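Local coordinates for phosphate ABC transporter, phosphate-binding protein (Clostridium perfringens, PDB 4Q8R) that probably binds phosphate with high affinity outside the cell membrane and delivers it to an ABC-type phosphate transporter for uptake, at residues S5-E19 / D31-G44. Sequence-based numbering, arbitrary orientation. Where two conformers were deposited one is given.
Sequences SVSISGSTSVGPVME and DVSIEINQIGSSAG. With PO4 (phosphate ion), chain B.
I8 lays CD1 across CG2 of I34, 3.5 Å away, while CD1 of I34 bends back to V6 CB; with CG1 anti to the carbonyl carbon (chi1 -57°) and the chain bent at chi2, I34 runs beside the valine. Branched residues suit this sheet face, which helix 15-28 covers: on it I36 CD1 meets M18 CG at 3.8 Å, and Q38 lays its amide against G15, CD 3.5 Å from CA, a closeness glycine permits. Strands 6-10 and 34-38 are the parallel neighbours of a beta-alpha-beta unit; E35 gives its N to V6 O and its O to I8 N (2.7 Å) in the backbone hydrogen-bond ladder. Beyond them each strand leads into a helix near the phosphate. G10 O takes I39 N and G40 N from one face of its plane, and G44, lacking a side chain, brings its CA within 3.5 Å of G10 CA. Small hydroxyl residues grip the anion: S11 OG, S13 OG and S13 N all donate to O4, T12 N and OG1 (2.6 Å) to O2, S41 N and OG to O1. S11 OG (chi1 168°) also accepts from V14 N, an ST motif, so two bonds, one given and one received, fix its rotation. R125 and T131 help complete the site.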
loop_
_atom_site.group_PDB
_atom_site.type_symbol
_atom_site.label_atom_id
_atom_site.label_comp_id
_atom_site.label_asym_id
_atom_site.label_seq_id
_atom_site.Cartn_x
_atom_site.Cartn_y
_atom_site.Cartn_z
ATOM N N SER A 5 25.189 -0.062 -0.419
ATOM C CA SER A 5 25.523 -1.464 -0.524
ATOM C C SER A 5 24.362 -2.426 -0.566
ATOM O O SER A 5 24.532 -3.441 -1.173
ATOM C CB SER A 5 26.656 -1.970 0.420
ATOM O OG SER A 5 26.698 -1.497 1.876
ATOM N N VAL A 6 23.174 -2.131 0.003
ATOM C CA VAL A 6 22.021 -2.988 -0.171
ATOM C C VAL A 6 20.946 -2.243 -0.988
ATOM O O VAL A 6 20.429 -1.237 -0.554
ATOM C CB VAL A 6 21.380 -3.472 1.157
ATOM C CG1 VAL A 6 20.202 -4.437 0.879
ATOM C CG2 VAL A 6 22.380 -4.215 2.029
ATOM N N SER A 7 20.671 -2.727 -2.192
ATOM C CA SER A 7 19.703 -2.102 -3.054
ATOM C C SER A 7 18.312 -2.692 -2.891
ATOM O O SER A 7 18.095 -3.899 -2.987
ATOM C CB SER A 7 20.175 -2.200 -4.496
ATOM O OG SER A 7 20.226 -3.558 -4.840
ATOM N N ILE A 8 17.341 -1.817 -2.632
ATOM C CA ILE A 8 15.977 -2.224 -2.434
ATOM C C ILE A 8 15.060 -1.374 -3.304
ATOM O O ILE A 8 15.217 -0.165 -3.343
ATOM C CB ILE A 8 15.543 -2.029 -0.933
ATOM C CG1 ILE A 8 16.548 -2.692 0.023
ATOM C CG2 ILE A 8 14.125 -2.491 -0.694
ATOM C CD1 ILE A 8 16.167 -2.543 1.469
ATOM N N SER A 9 14.138 -1.989 -4.003
ATOM C CA SER A 9 13.158 -1.224 -4.776
ATOM C C SER A 9 11.808 -1.849 -4.706
ATOM O O SER A 9 11.642 -3.049 -4.458
ATOM C CB SER A 9 13.634 -1.092 -6.242
ATOM O OG SER A 9 13.585 -2.296 -6.946
ATOM N N GLY A 10 10.777 -1.007 -4.946
ATOM C CA GLY A 10 9.439 -1.471 -5.102
ATOM C C GLY A 10 8.381 -0.570 -4.496
ATOM O O GLY A 10 8.431 0.668 -4.677
ATOM N N SER A 11 7.478 -1.187 -3.782
ATOM C CA SER A 11 6.253 -0.594 -3.278
ATOM C C SER A 11 6.411 0.833 -2.733
ATOM O O SER A 11 7.249 1.066 -1.827
ATOM C CB SER A 11 5.735 -1.500 -2.165
ATOM O OG SER A 11 4.703 -0.938 -1.394
ATOM N N THR A 12 5.530 1.731 -3.168
ATOM C CA THR A 12 5.424 3.029 -2.581
ATOM C C THR A 12 4.785 2.952 -1.181
ATOM O O THR A 12 5.066 3.817 -0.337
ATOM C CB THR A 12 4.678 4.054 -3.470
ATOM O OG1 THR A 12 3.302 3.714 -3.594
ATOM C CG2 THR A 12 5.338 4.143 -4.826
ATOM N N SER A 13 3.927 1.971 -0.939
ATOM C CA SER A 13 3.260 1.833 0.357
ATOM C C SER A 13 4.316 1.504 1.425
ATOM O O SER A 13 4.219 2.001 2.551
ATOM C CB SER A 13 2.242 0.711 0.334
ATOM O OG SER A 13 1.248 0.893 -0.665
ATOM N N VAL A 14 5.303 0.705 1.030
ATOM C CA VAL A 14 6.365 0.276 1.966
ATOM C C VAL A 14 7.420 1.320 2.143
ATOM O O VAL A 14 8.161 1.259 3.133
ATOM C CB VAL A 14 7.008 -1.098 1.500
ATOM C CG1 VAL A 14 8.016 -1.670 2.517
ATOM C CG2 VAL A 14 5.941 -2.143 1.336
ATOM N N GLY A 15 7.527 2.305 1.259
ATOM C CA GLY A 15 8.611 3.277 1.290
ATOM C C GLY A 15 8.806 4.000 2.648
ATOM O O GLY A 15 9.939 4.033 3.140
ATOM N N PRO A 16 7.712 4.532 3.276
ATOM C CA PRO A 16 7.930 5.289 4.509
ATOM C C PRO A 16 8.546 4.382 5.582
ATOM O O PRO A 16 9.540 4.771 6.222
ATOM C CB PRO A 16 6.519 5.737 4.891
ATOM C CG PRO A 16 5.908 6.023 3.501
ATOM C CD PRO A 16 6.389 4.837 2.692
ATOM N N VAL A 17 8.022 3.174 5.745
ATOM C CA VAL A 17 8.586 2.284 6.792
ATOM C C VAL A 17 9.970 1.787 6.476
ATOM O O VAL A 17 10.829 1.688 7.367
ATOM C CB VAL A 17 7.623 1.142 7.181
ATOM C CG1 VAL A 17 7.465 0.046 6.131
ATOM C CG2 VAL A 17 8.042 0.508 8.521
ATOM N N MET A 18 10.231 1.452 5.221
ATOM C CA MET A 18 11.550 1.059 4.865
ATOM C C MET A 18 12.594 2.138 5.099
ATOM O O MET A 18 13.744 1.845 5.583
ATOM C CB MET A 18 11.582 0.636 3.359
ATOM C CG MET A 18 12.827 -0.211 3.015
ATOM S SD MET A 18 12.903 -1.811 3.887
ATOM C CE MET A 18 11.493 -2.656 3.342
ATOM N N GLU A 19 12.250 3.411 4.820
ATOM C CA GLU A 19 13.177 4.523 5.090
ATOM C C GLU A 19 13.430 4.626 6.634
ATOM O O GLU A 19 14.576 4.809 7.096
ATOM C CB GLU A 19 12.632 5.875 4.627
ATOM C CG GLU A 19 12.429 6.010 3.098
ATOM C CD GLU A 19 11.791 7.350 2.700
ATOM O OE1 GLU A 19 11.540 8.240 3.583
ATOM O OE2 GLU A 19 11.570 7.515 1.500
ATOM N N ASP A 31 28.393 0.716 8.865
ATOM C CA ASP A 31 29.093 0.473 7.616
ATOM C C ASP A 31 28.206 -0.107 6.560
ATOM O O ASP A 31 28.695 -0.370 5.487
ATOM C CB ASP A 31 30.315 -0.412 7.814
ATOM C CG ASP A 31 31.415 0.273 8.702
ATOM O OD1 ASP A 31 31.433 1.515 8.870
ATOM O OD2 ASP A 31 32.294 -0.420 9.216
ATOM N N VAL A 32 26.917 -0.279 6.815
ATOM C CA VAL A 32 26.012 -0.660 5.746
ATOM C C VAL A 32 25.223 0.576 5.241
ATOM O O VAL A 32 24.891 1.492 5.987
ATOM C CB VAL A 32 25.077 -1.810 6.195
ATOM C CG1 VAL A 32 24.022 -2.126 5.136
ATOM C CG2 VAL A 32 25.879 -3.075 6.499
ATOM N N SER A 33 24.991 0.601 3.933
ATOM C CA SER A 33 24.109 1.588 3.352
ATOM C C SER A 33 22.968 0.883 2.626
ATOM O O SER A 33 23.167 -0.132 1.868
ATOM C CB SER A 33 24.882 2.519 2.427
ATOM O OG SER A 33 26.007 3.088 3.092
ATOM N N ILE A 34 21.780 1.405 2.874
ATOM C CA ILE A 34 20.572 0.868 2.305
ATOM C C ILE A 34 20.069 1.876 1.284
ATOM O O ILE A 34 19.866 3.043 1.613
ATOM C CB ILE A 34 19.421 0.699 3.347
ATOM C CG1 ILE A 34 19.867 -0.171 4.484
ATOM C CG2 ILE A 34 18.208 0.074 2.711
ATOM C CD1 ILE A 34 20.302 -1.513 4.102
ATOM N N GLU A 35 19.842 1.405 0.068
ATOM C CA GLU A 35 19.396 2.276 -1.077
ATOM C C GLU A 35 17.943 1.879 -1.401
ATOM O O GLU A 35 17.693 0.746 -1.743
ATOM C CB GLU A 35 20.287 2.113 -2.284
ATOM C CG GLU A 35 21.722 2.590 -2.035
ATOM C CD GLU A 35 22.782 2.048 -3.016
ATOM O OE1 GLU A 35 23.960 2.403 -2.843
ATOM O OE2 GLU A 35 22.467 1.286 -3.947
ATOM N N ILE A 36 16.986 2.812 -1.301
ATOM C CA ILE A 36 15.594 2.530 -1.455
ATOM C C ILE A 36 15.036 3.341 -2.621
ATOM O O ILE A 36 15.128 4.576 -2.600
ATOM C CB ILE A 36 14.769 2.902 -0.188
ATOM C CG1 ILE A 36 15.325 2.137 1.028
ATOM C CG2 ILE A 36 13.289 2.609 -0.341
ATOM C CD1 ILE A 36 15.017 2.777 2.350
ATOM N N ASN A 37 14.467 2.666 -3.629
ATOM C CA ASN A 37 13.824 3.323 -4.773
ATOM C C ASN A 37 12.367 2.903 -4.861
ATOM O O ASN A 37 12.048 1.721 -4.955
ATOM C CB ASN A 37 14.575 2.859 -6.002
ATOM C CG ASN A 37 14.229 3.661 -7.208
ATOM O OD1 ASN A 37 13.645 4.763 -7.119
ATOM N ND2 ASN A 37 14.541 3.099 -8.371
ATOM N N GLN A 38 11.458 3.853 -4.736
ATOM C CA GLN A 38 10.065 3.607 -4.661
ATOM C C GLN A 38 9.465 3.720 -6.073
ATOM O O GLN A 38 9.367 4.814 -6.638
ATOM C CB GLN A 38 9.369 4.639 -3.785
ATOM C CG GLN A 38 9.829 4.506 -2.347
ATOM C CD GLN A 38 9.176 5.470 -1.431
ATOM O OE1 GLN A 38 7.946 5.518 -1.396
ATOM N NE2 GLN A 38 9.956 6.176 -0.631
ATOM N N ILE A 39 9.102 2.578 -6.611
ATOM C CA ILE A 39 8.692 2.446 -8.014
ATOM C C ILE A 39 7.429 1.614 -8.190
ATOM O O ILE A 39 7.017 1.328 -9.325
ATOM C CB ILE A 39 9.877 1.854 -8.839
ATOM C CG1 ILE A 39 10.292 0.469 -8.336
ATOM C CG2 ILE A 39 10.991 2.825 -8.927
ATOM C CD1 ILE A 39 11.418 -0.170 -9.125
ATOM N N GLY A 40 6.792 1.182 -7.107
ATOM C CA GLY A 40 5.677 0.320 -7.078
ATOM C C GLY A 40 6.008 -1.160 -7.020
ATOM O O GLY A 40 7.128 -1.566 -7.394
ATOM N N SER A 41 5.097 -1.958 -6.514
ATOM C CA SER A 41 5.340 -3.343 -6.214
ATOM C C SER A 41 5.813 -4.165 -7.407
ATOM O O SER A 41 6.814 -4.929 -7.279
ATOM C CB SER A 41 4.168 -3.983 -5.586
ATOM O OG SER A 41 3.847 -3.474 -4.304
ATOM N N SER A 42 5.074 -4.110 -8.527
ATOM C CA SER A 42 5.432 -4.992 -9.608
ATOM C C SER A 42 6.809 -4.742 -10.125
ATOM O O SER A 42 7.547 -5.706 -10.425
ATOM C CB SER A 42 4.387 -4.942 -10.720
ATOM O OG SER A 42 3.135 -5.425 -10.240
ATOM N N ALA A 43 7.225 -3.486 -10.199
ATOM C CA ALA A 43 8.547 -3.192 -10.711
ATOM C C ALA A 43 9.638 -3.623 -9.710
ATOM O O ALA A 43 10.721 -4.046 -10.091
ATOM C CB ALA A 43 8.678 -1.735 -11.041
ATOM N N GLY A 44 9.369 -3.466 -8.426
ATOM C CA GLY A 44 10.378 -3.909 -7.471
ATOM C C GLY A 44 10.529 -5.444 -7.465
ATOM O O GLY A 44 11.629 -5.953 -7.375
HETATM P P PO4 B . 2.402 0.088 -4.210
HETATM O O1 PO4 B . 2.893 -1.158 -4.963
HETATM O O2 PO4 B . 3.189 1.318 -4.609
HETATM O O3 PO4 B . 0.894 0.233 -4.361
HETATM O O4 PO4 B . 2.624 -0.186 -2.685
#